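Local structure of adhesion and penetration protein autotransporter (Haemophilus influenzae, 3SYJ) at residues L271-I282 against F342-A353; R333-Y341 against I356-Y364. The protein promotes bacterial adherence to and invasion of host cells, self-associates to drive bacterial aggregation, and is probably a serine protease. One frame throughout, in Å; residues are numbered along the deposited sequence.

Overall arrangement
Both contacts lie at the start of the beta-helix that follows the N-terminal protease region, with centres about 18 Å apart, and they share strand 340-343. In the parallel sheet, 269-272, 340-343 and 363-366 are consecutive neighbours: interaction 1 joins the first two and, beyond the loops, strands 279-285 and 348-352; interaction 2 joins the last two. The evidence for continuity is a probable hydrogen bond on each side of the shared strand, L271 N to Y341 O at 2.7 Å and F342 N to Y364 O at 3.0 Å. Apolar side chains also connect them, with I282 CG1 3.8 Å from I356 CD1 and F342 CE2 4.0 Å from L363 CD2. Neither contact lies at the active-site serine, S218, assigned by similarity.

Interaction 1 of 2, residues L271-I282 against F342-A353; sequences LYTRAGNGVYTI and FMDQKQGSLIFA
Strands 279-282 and 348-352 run parallel, their axes 4.6 Å apart at an angle of 18°, and Y280 N to S349 O, I351 N to Y280 O and I282 N to I351 O alternate between them; between strands 269-272 and 340-343, before the loops, M343 N bonds L271 O. D344, in the loop after strand 340-343, ties it to the loop after 269-272. OD1 accepts G278 N at 2.8 Å from the syn side, while OD2 takes N277 N through its syn lone pair and K346 N on its anti side, the latter closing an Asx turn. Water 3 donates to D344 OD1 and M343 O and accepts from Y280 OH, tying the phenol to the carboxylate. L271 CD1 sits over the F342 ring, 3.5 Å from its centroid, and F342 turns its edge to the face of Y280, planes at 69°. With I282 CG1 anti to the backbone N (chi1 -172°), CG2 falls between that N and the carbonyl carbon, where it covers the F352 ring. On the face carrying V279, T281, S349 and I351, V279 CG1 meets I351 CD1 at 3.8 Å; in the other sheet, M343 SD makes an oblique Met-aromatic contact with Y272, on the face away from L271 and F342. Such stacking of successive coils builds the passenger domain's parallel beta-helix. I292 of strand 289-294 packs on L271, I282 and F342, and V371 of strand 369-373 on L350 and F352.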
loop_
_atom_site.group_PDB
_atom_site.type_symbol
_atom_site.label_atom_id
_atom_site.label_comp_id
_atom_site.label_asym_id
_atom_site.label_seq_id
_atom_site.Cartn_x
_atom_site.Cartn_y
_atom_site.Cartn_z
ATOM N N LEU A 271 -36.316 55.254 -29.293
ATOM C CA LEU A 271 -37.045 55.686 -28.119
ATOM C C LEU A 271 -36.082 55.779 -26.954
ATOM O O LEU A 271 -35.334 54.841 -26.669
ATOM C CB LEU A 271 -38.198 54.730 -27.848
ATOM C CG LEU A 271 -39.048 54.762 -29.122
ATOM C CD1 LEU A 271 -39.289 53.382 -29.702
ATOM C CD2 LEU A 271 -40.343 55.528 -28.911
ATOM N N TYR A 272 -36.076 56.937 -26.308
ATOM C CA TYR A 272 -35.122 57.212 -25.252
ATOM C C TYR A 272 -35.653 58.283 -24.312
ATOM O O TYR A 272 -36.254 59.270 -24.744
ATOM C CB TYR A 272 -33.791 57.656 -25.854
ATOM C CG TYR A 272 -32.750 58.021 -24.832
ATOM C CD1 TYR A 272 -32.279 57.076 -23.931
ATOM C CD2 TYR A 272 -32.227 59.307 -24.771
ATOM C CE1 TYR A 272 -31.319 57.400 -22.990
ATOM C CE2 TYR A 272 -31.265 59.639 -23.838
ATOM C CZ TYR A 272 -30.815 58.678 -22.947
ATOM O OH TYR A 272 -29.857 58.999 -22.008
ATOM N N THR A 273 -35.425 58.076 -23.022
ATOM C CA THR A 273 -35.853 59.014 -21.997
ATOM C C THR A 273 -34.645 59.355 -21.144
ATOM O O THR A 273 -34.130 58.510 -20.405
ATOM C CB THR A 273 -36.960 58.410 -21.130
ATOM O OG1 THR A 273 -38.139 58.231 -21.927
ATOM C CG2 THR A 273 -37.274 59.311 -19.953
ATOM N N ARG A 274 -34.194 60.600 -21.264
ATOM C CA ARG A 274 -32.915 61.034 -20.715
ATOM C C ARG A 274 -32.727 60.709 -19.233
ATOM O O ARG A 274 -31.624 60.374 -18.806
ATOM C CB ARG A 274 -32.738 62.533 -20.945
ATOM C CG ARG A 274 -33.416 63.030 -22.215
ATOM C CD ARG A 274 -32.924 64.420 -22.606
ATOM N NE ARG A 274 -33.407 64.821 -23.927
ATOM C CZ ARG A 274 -32.846 65.767 -24.675
ATOM N NH1 ARG A 274 -31.772 66.416 -24.238
ATOM N NH2 ARG A 274 -33.355 66.064 -25.866
ATOM N N ALA A 275 -33.798 60.813 -18.450
ATOM C CA ALA A 275 -33.680 60.648 -17.007
ATOM C C ALA A 275 -33.754 59.189 -16.544
ATOM O O ALA A 275 -33.575 58.906 -15.361
ATOM C CB ALA A 275 -34.728 61.497 -16.292
ATOM N N GLY A 276 -34.005 58.269 -17.473
ATOM C CA GLY A 276 -34.140 56.859 -17.145
ATOM C C GLY A 276 -35.551 56.484 -16.712
ATOM O O GLY A 276 -36.394 57.354 -16.524
ATOM N N ASN A 277 -35.808 55.190 -16.538
ATOM C CA ASN A 277 -37.152 54.716 -16.195
ATOM C C ASN A 277 -38.224 55.237 -17.160
ATOM O O ASN A 277 -39.322 55.610 -16.749
ATOM C CB ASN A 277 -37.516 55.074 -14.747
ATOM C CG ASN A 277 -36.666 54.325 -13.720
ATOM O OD1 ASN A 277 -36.251 53.184 -13.943
ATOM N ND2 ASN A 277 -36.413 54.966 -12.580
ATOM N N GLY A 278 -37.900 55.253 -18.446
ATOM C CA GLY A 278 -38.865 55.618 -19.465
ATOM C C GLY A 278 -40.064 54.689 -19.498
ATOM O O GLY A 278 -39.979 53.528 -19.110
ATOM N N VAL A 279 -41.195 55.202 -19.962
ATOM C CA VAL A 279 -42.409 54.401 -20.045
ATOM C C VAL A 279 -43.081 54.641 -21.392
ATOM O O VAL A 279 -43.537 55.749 -21.686
ATOM C CB VAL A 279 -43.387 54.707 -18.883
ATOM C CG1 VAL A 279 -44.683 53.923 -19.052
ATOM C CG2 VAL A 279 -42.744 54.384 -17.537
ATOM N N TYR A 280 -43.122 53.595 -22.212
ATOM C CA TYR A 280 -43.631 53.695 -23.571
ATOM C C TYR A 280 -44.864 52.821 -23.720
ATOM O O TYR A 280 -44.933 51.736 -23.142
ATOM C CB TYR A 280 -42.536 53.288 -24.566
ATOM C CG TYR A 280 -41.243 54.016 -24.303
ATOM C CD1 TYR A 280 -40.989 55.256 -24.881
ATOM C CD2 TYR A 280 -40.292 53.489 -23.446
ATOM C CE1 TYR A 280 -39.814 55.940 -24.618
ATOM C CE2 TYR A 280 -39.116 54.172 -23.176
ATOM C CZ TYR A 280 -38.885 55.394 -23.761
ATOM O OH TYR A 280 -37.710 56.057 -23.486
ATOM N N THR A 281 -45.848 53.303 -24.470
ATOM C CA THR A 281 -47.055 52.528 -24.726
ATOM C C THR A 281 -47.261 52.407 -26.230
ATOM O O THR A 281 -47.239 53.406 -26.953
ATOM C CB THR A 281 -48.306 53.160 -24.081
ATOM O OG1 THR A 281 -48.033 53.493 -22.716
ATOM C CG2 THR A 281 -49.476 52.190 -24.134
ATOM N N ILE A 282 -47.455 51.180 -26.696
ATOM C CA ILE A 282 -47.513 50.912 -28.125
ATOM C C ILE A 282 -48.857 50.334 -28.527
ATOM O O ILE A 282 -49.435 49.507 -27.820
ATOM C CB ILE A 282 -46.378 49.946 -28.567
ATOM C CG1 ILE A 282 -46.324 49.818 -30.093
ATOM C CG2 ILE A 282 -46.546 48.576 -27.929
ATOM C CD1 ILE A 282 -45.051 49.157 -30.606
ATOM N N PHE A 342 -35.081 50.759 -28.572
ATOM C CA PHE A 342 -35.398 51.260 -27.246
ATOM C C PHE A 342 -34.147 51.235 -26.392
ATOM O O PHE A 342 -33.505 50.192 -26.239
ATOM C CB PHE A 342 -36.435 50.371 -26.565
ATOM C CG PHE A 342 -37.812 50.432 -27.173
ATOM C CD1 PHE A 342 -38.755 51.330 -26.700
ATOM C CD2 PHE A 342 -38.183 49.547 -28.175
ATOM C CE1 PHE A 342 -40.036 51.369 -27.237
ATOM C CE2 PHE A 342 -39.462 49.582 -28.725
ATOM C CZ PHE A 342 -40.388 50.493 -28.253
ATOM N N MET A 343 -33.813 52.382 -25.820
ATOM C CA MET A 343 -32.698 52.476 -24.896
ATOM C C MET A 343 -33.153 53.067 -23.557
ATOM O O MET A 343 -33.992 53.961 -23.526
ATOM C CB MET A 343 -31.597 53.341 -25.501
ATOM C CG MET A 343 -30.317 53.376 -24.684
ATOM S SD MET A 343 -29.276 54.775 -25.143
ATOM C CE MET A 343 -29.740 55.001 -26.865
ATOM N N ASP A 344 -32.641 52.550 -22.459
ATOM C CA ASP A 344 -32.840 53.079 -21.123
ATOM C C ASP A 344 -31.676 52.727 -20.215
ATOM O O ASP A 344 -31.198 51.633 -20.231
ATOM C CB ASP A 344 -34.153 52.598 -20.531
ATOM C CG ASP A 344 -34.638 53.441 -19.365
ATOM O OD1 ASP A 344 -35.521 54.207 -19.529
ATOM O OD2 ASP A 344 -34.209 53.273 -18.272
ATOM N N GLN A 345 -31.238 53.694 -19.431
ATOM C CA GLN A 345 -30.137 53.552 -18.505
ATOM C C GLN A 345 -30.536 53.030 -17.129
ATOM O O GLN A 345 -29.727 52.706 -16.354
ATOM C CB GLN A 345 -29.354 54.852 -18.421
ATOM C CG GLN A 345 -28.589 55.160 -19.697
ATOM C CD GLN A 345 -27.994 56.553 -19.760
ATOM O OE1 GLN A 345 -26.834 56.709 -20.078
ATOM N NE2 GLN A 345 -28.775 57.555 -19.457
ATOM N N LYS A 346 -31.815 52.935 -16.866
ATOM C CA LYS A 346 -32.266 52.348 -15.628
ATOM C C LYS A 346 -33.160 51.132 -15.549
ATOM O O LYS A 346 -32.680 50.057 -15.488
ATOM C CB LYS A 346 -32.857 53.399 -14.701
ATOM C CG LYS A 346 -31.838 54.308 -14.093
ATOM C CD LYS A 346 -32.444 55.503 -13.433
ATOM C CE LYS A 346 -31.467 56.444 -12.763
ATOM N NZ LYS A 346 -30.007 56.187 -12.880
ATOM N N GLN A 347 -34.454 51.309 -15.580
ATOM C CA GLN A 347 -35.423 50.316 -15.961
ATOM C C GLN A 347 -36.536 50.871 -16.803
ATOM O O GLN A 347 -37.405 51.527 -16.316
ATOM C CB GLN A 347 -35.996 49.584 -14.762
ATOM C CG GLN A 347 -36.873 48.428 -15.069
ATOM C CD GLN A 347 -36.119 47.168 -15.431
ATOM O OE1 GLN A 347 -35.049 46.978 -15.019
ATOM N NE2 GLN A 347 -36.719 46.324 -16.156
ATOM N N GLY A 348 -36.520 50.536 -18.074
ATOM C CA GLY A 348 -37.527 51.034 -18.989
ATOM C C GLY A 348 -38.750 50.146 -19.031
ATOM O O GLY A 348 -38.727 48.997 -18.572
ATOM N N SER A 349 -39.828 50.681 -19.587
ATOM C CA SER A 349 -41.092 49.959 -19.672
ATOM C C SER A 349 -41.683 50.089 -21.073
ATOM O O SER A 349 -41.596 51.144 -21.707
ATOM C CB SER A 349 -42.093 50.494 -18.638
ATOM O OG SER A 349 -41.753 50.080 -17.323
ATOM N N LEU A 350 -42.274 49.006 -21.561
ATOM C CA LEU A 350 -42.966 49.041 -22.833
ATOM C C LEU A 350 -44.288 48.328 -22.647
ATOM O O LEU A 350 -44.321 47.153 -22.289
ATOM C CB LEU A 350 -42.130 48.367 -23.925
ATOM C CG LEU A 350 -42.850 48.226 -25.265
ATOM C CD1 LEU A 350 -43.236 49.612 -25.841
ATOM C CD2 LEU A 350 -42.032 47.397 -26.258
ATOM N N ILE A 351 -45.383 49.042 -22.870
ATOM C CA ILE A 351 -46.699 48.485 -22.595
ATOM C C ILE A 351 -47.417 48.245 -23.896
ATOM O O ILE A 351 -47.530 49.147 -24.722
ATOM C CB ILE A 351 -47.571 49.418 -21.705
ATOM C CG1 ILE A 351 -47.031 49.479 -20.280
ATOM C CG2 ILE A 351 -49.015 48.943 -21.675
ATOM C CD1 ILE A 351 -45.956 50.520 -20.085
ATOM N N PHE A 352 -47.897 47.022 -24.075
ATOM C CA PHE A 352 -48.684 46.686 -25.251
ATOM C C PHE A 352 -50.177 46.970 -25.000
ATOM O O PHE A 352 -50.862 46.227 -24.285
ATOM C CB PHE A 352 -48.446 45.223 -25.655
ATOM C CG PHE A 352 -47.175 45.003 -26.445
ATOM C CD1 PHE A 352 -45.934 45.296 -25.899
ATOM C CD2 PHE A 352 -47.226 44.487 -27.734
ATOM C CE1 PHE A 352 -44.768 45.083 -26.629
ATOM C CE2 PHE A 352 -46.064 44.278 -28.465
ATOM C CZ PHE A 352 -44.834 44.578 -27.914
ATOM N N ALA A 353 -50.670 48.056 -25.590
ATOM C CA ALA A 353 -52.082 48.413 -25.488
ATOM C C ALA A 353 -52.927 47.652 -26.512
ATOM O O ALA A 353 -54.152 47.573 -26.386
ATOM C CB ALA A 353 -52.262 49.910 -25.651
HETATM O O HOH W 1 -32.229 56.435 -20.056
HETATM O O HOH W 2 -39.808 52.150 -16.698
HETATM O O HOH W 3 -35.854 55.080 -21.940
#

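Interaction 2 of 2, residues R333-Y341 against I356-Y364; sequences RLNNGETLY and INQGAGGLY
L334 O is gripped by two backbone N-H groups that reach it from opposite faces of its carbonyl plane: A360 N at 2.9 Å, standing 38° out of that plane, and G337 N at 3.3 Å. The first bond crosses from the short, weakly bonded helical turn around L334 to the type II' turn Q358-G361. G359, at positive phi, occupies the second position of this turn, and N357 OD1 accepts G359 N in an Asx turn that overlaps the start of the beta turn. G337 CA directs a nearly straight C-H contact at Q358 O, and G361 CA makes another to E338 O. Q358, extended beyond CG, sends NE2 to E338 O at 3.2 Å, in the carbonyl plane, and the amide nitrogen also rests against L340 CG; its OE1 turns to W379 NE1. T339 OG1 accepts G362 N at 2.9 Å and 166°, an orientation set by chi1 -71°, with OG1 beside the backbone N; CG2, anti to that N, lies at the edge of the Y364 ring. From here the chains settle into parallel strands, L340 N bonding G362 O and Y364 N bonding L340 O, as expected between consecutive coils of the passenger beta-helix. Y341 and Y364 project from one face and cross at about a right angle, Y364 CB meeting the edge of the Y341 ring at CD1, 3.4 Å away. L340 CD1 and L363 CD2 pack on the other. Outside the pair, strand 96-100 of the N-terminal protease region lays V99 against L334 and A360, R120 NH1 reaches N335 OD1 and G337 O, and H385 stacks on Y364.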
loop_
_atom_site.group_PDB
_atom_site.type_symbol
_atom_site.label_atom_id
_atom_site.label_comp_id
_atom_site.label_asym_id
_atom_site.label_seq_id
_atom_site.Cartn_x
_atom_site.Cartn_y
_atom_site.Cartn_z
ATOM N N ARG A 333 -46.523 44.091 -47.720
ATOM C CA ARG A 333 -47.233 43.936 -46.453
ATOM C C ARG A 333 -46.288 43.806 -45.258
ATOM O O ARG A 333 -46.492 44.438 -44.226
ATOM C CB ARG A 333 -48.154 42.718 -46.517
ATOM C CG ARG A 333 -48.756 42.308 -45.181
ATOM C CD ARG A 333 -49.644 41.080 -45.340
ATOM N NE ARG A 333 -50.747 41.339 -46.265
ATOM C CZ ARG A 333 -51.648 40.438 -46.644
ATOM N NH1 ARG A 333 -51.588 39.197 -46.181
ATOM N NH2 ARG A 333 -52.611 40.779 -47.494
ATOM N N LEU A 334 -45.259 42.977 -45.397
ATOM C CA LEU A 334 -44.321 42.753 -44.307
ATOM C C LEU A 334 -43.268 43.853 -44.252
ATOM O O LEU A 334 -42.883 44.294 -43.172
ATOM C CB LEU A 334 -43.659 41.380 -44.431
ATOM C CG LEU A 334 -44.600 40.175 -44.352
ATOM C CD1 LEU A 334 -43.841 38.877 -44.568
ATOM C CD2 LEU A 334 -45.328 40.130 -43.029
ATOM N N ASN A 335 -42.810 44.303 -45.417
ATOM C CA ASN A 335 -41.752 45.307 -45.461
ATOM C C ASN A 335 -42.203 46.644 -44.914
ATOM O O ASN A 335 -41.374 47.521 -44.649
ATOM C CB ASN A 335 -41.213 45.510 -46.878
ATOM C CG ASN A 335 -40.112 46.558 -46.928
ATOM O OD1 ASN A 335 -39.043 46.386 -46.332
ATOM N ND2 ASN A 335 -40.373 47.658 -47.622
ATOM N N ASN A 336 -43.514 46.809 -44.762
ATOM C CA ASN A 336 -44.056 48.071 -44.265
ATOM C C ASN A 336 -43.626 48.362 -42.830
ATOM O O ASN A 336 -43.474 49.519 -42.440
ATOM C CB ASN A 336 -45.586 48.108 -44.379
ATOM C CG ASN A 336 -46.140 49.517 -44.273
ATOM O OD1 ASN A 336 -46.822 49.858 -43.301
ATOM N ND2 ASN A 336 -45.828 50.355 -45.261
ATOM N N GLY A 337 -43.417 47.302 -42.055
ATOM C CA GLY A 337 -43.004 47.434 -40.668
ATOM C C GLY A 337 -41.602 47.989 -40.505
ATOM O O GLY A 337 -40.670 47.561 -41.182
ATOM N N GLU A 338 -41.451 48.956 -39.606
ATOM C CA GLU A 338 -40.135 49.489 -39.283
ATOM C C GLU A 338 -39.569 48.834 -38.019
ATOM O O GLU A 338 -40.309 48.325 -37.178
ATOM C CB GLU A 338 -40.192 51.008 -39.111
ATOM C CG GLU A 338 -41.131 51.487 -38.006
ATOM C CD GLU A 338 -41.075 52.992 -37.800
ATOM O OE1 GLU A 338 -40.008 53.498 -37.399
ATOM O OE2 GLU A 338 -42.098 53.672 -38.035
ATOM N N THR A 339 -38.251 48.841 -37.900
ATOM C CA THR A 339 -37.589 48.305 -36.720
ATOM C C THR A 339 -37.480 49.397 -35.654
ATOM O O THR A 339 -37.270 50.564 -35.973
ATOM C CB THR A 339 -36.212 47.729 -37.093
ATOM O OG1 THR A 339 -36.408 46.526 -37.845
ATOM C CG2 THR A 339 -35.381 47.420 -35.852
ATOM N N LEU A 340 -37.653 49.025 -34.391
ATOM C CA LEU A 340 -37.663 50.013 -33.318
ATOM C C LEU A 340 -36.478 49.805 -32.402
ATOM O O LEU A 340 -36.045 48.675 -32.190
ATOM C CB LEU A 340 -38.950 49.920 -32.509
ATOM C CG LEU A 340 -40.253 50.117 -33.276
ATOM C CD1 LEU A 340 -41.411 49.664 -32.401
ATOM C CD2 LEU A 340 -40.430 51.564 -33.725
ATOM N N TYR A 341 -35.960 50.900 -31.859
ATOM C CA TYR A 341 -34.803 50.841 -30.973
ATOM C C TYR A 341 -35.127 51.528 -29.656
ATOM O O TYR A 341 -35.423 52.722 -29.626
ATOM C CB TYR A 341 -33.572 51.484 -31.630
ATOM C CG TYR A 341 -32.325 51.471 -30.764
ATOM C CD1 TYR A 341 -31.553 50.321 -30.637
ATOM C CD2 TYR A 341 -31.917 52.610 -30.077
ATOM C CE1 TYR A 341 -30.411 50.306 -29.840
ATOM C CE2 TYR A 341 -30.778 52.607 -29.285
ATOM C CZ TYR A 341 -30.031 51.453 -29.166
ATOM O OH TYR A 341 -28.897 51.449 -28.376
ATOM N N ILE A 356 -49.608 43.565 -31.625
ATOM C CA ILE A 356 -48.680 44.200 -32.545
ATOM C C ILE A 356 -48.105 43.206 -33.544
ATOM O O ILE A 356 -47.524 42.184 -33.168
ATOM C CB ILE A 356 -47.529 44.889 -31.802
ATOM C CG1 ILE A 356 -48.065 46.058 -30.975
ATOM C CG2 ILE A 356 -46.466 45.364 -32.794
ATOM C CD1 ILE A 356 -48.523 47.233 -31.813
ATOM N N ASN A 357 -48.266 43.501 -34.818
ATOM C CA ASN A 357 -47.606 42.828 -35.906
ATOM C C ASN A 357 -46.729 43.805 -36.663
ATOM O O ASN A 357 -47.171 44.574 -37.468
ATOM C CB ASN A 357 -48.614 42.163 -36.834
ATOM C CG ASN A 357 -47.976 41.303 -37.894
ATOM O OD1 ASN A 357 -46.791 41.262 -38.063
ATOM N ND2 ASN A 357 -48.787 40.595 -38.579
ATOM N N GLN A 358 -45.464 43.739 -36.327
ATOM C CA GLN A 358 -44.437 44.569 -36.870
ATOM C C GLN A 358 -43.995 44.183 -38.300
ATOM O O GLN A 358 -43.270 44.881 -38.932
ATOM C CB GLN A 358 -43.279 44.547 -35.893
ATOM C CG GLN A 358 -42.774 45.886 -35.473
ATOM C CD GLN A 358 -41.702 45.840 -34.421
ATOM O OE1 GLN A 358 -41.694 44.997 -33.578
ATOM N NE2 GLN A 358 -40.826 46.752 -34.481
ATOM N N GLY A 359 -44.469 43.062 -38.783
ATOM C CA GLY A 359 -44.038 42.555 -40.048
ATOM C C GLY A 359 -42.572 42.232 -40.069
ATOM O O GLY A 359 -42.137 41.396 -39.335
ATOM N N ALA A 360 -41.815 42.928 -40.901
ATOM C CA ALA A 360 -40.374 42.673 -40.979
ATOM C C ALA A 360 -39.577 43.562 -40.025
ATOM O O ALA A 360 -38.349 43.440 -39.914
ATOM C CB ALA A 360 -39.873 42.851 -42.404
ATOM N N GLY A 361 -40.276 44.466 -39.347
ATOM C CA GLY A 361 -39.648 45.288 -38.330
ATOM C C GLY A 361 -39.336 44.434 -37.114
ATOM O O GLY A 361 -40.105 43.533 -36.766
ATOM N N GLY A 362 -38.203 44.711 -36.475
ATOM C CA GLY A 362 -37.793 43.989 -35.282
ATOM C C GLY A 362 -37.614 44.906 -34.087
ATOM O O GLY A 362 -37.919 46.101 -34.163
ATOM N N LEU A 363 -37.116 44.349 -32.985
ATOM C CA LEU A 363 -36.900 45.115 -31.756
ATOM C C LEU A 363 -35.463 45.029 -31.238
ATOM O O LEU A 363 -34.913 43.943 -31.063
ATOM C CB LEU A 363 -37.843 44.625 -30.658
ATOM C CG LEU A 363 -39.355 44.711 -30.848
ATOM C CD1 LEU A 363 -40.022 43.790 -29.847
ATOM C CD2 LEU A 363 -39.824 46.147 -30.667
ATOM N N TYR A 364 -34.866 46.186 -30.982
ATOM C CA TYR A 364 -33.568 46.258 -30.318
ATOM C C TYR A 364 -33.746 46.843 -28.928
ATOM O O TYR A 364 -34.415 47.864 -28.762
ATOM C CB TYR A 364 -32.592 47.126 -31.118
ATOM C CG TYR A 364 -32.054 46.459 -32.365
ATOM C CD1 TYR A 364 -32.860 46.268 -33.477
ATOM C CD2 TYR A 364 -30.740 46.023 -32.429
ATOM C CE1 TYR A 364 -32.372 45.656 -34.623
ATOM C CE2 TYR A 364 -30.244 45.411 -33.567
ATOM C CZ TYR A 364 -31.066 45.229 -34.660
ATOM O OH TYR A 364 -30.572 44.624 -35.792
#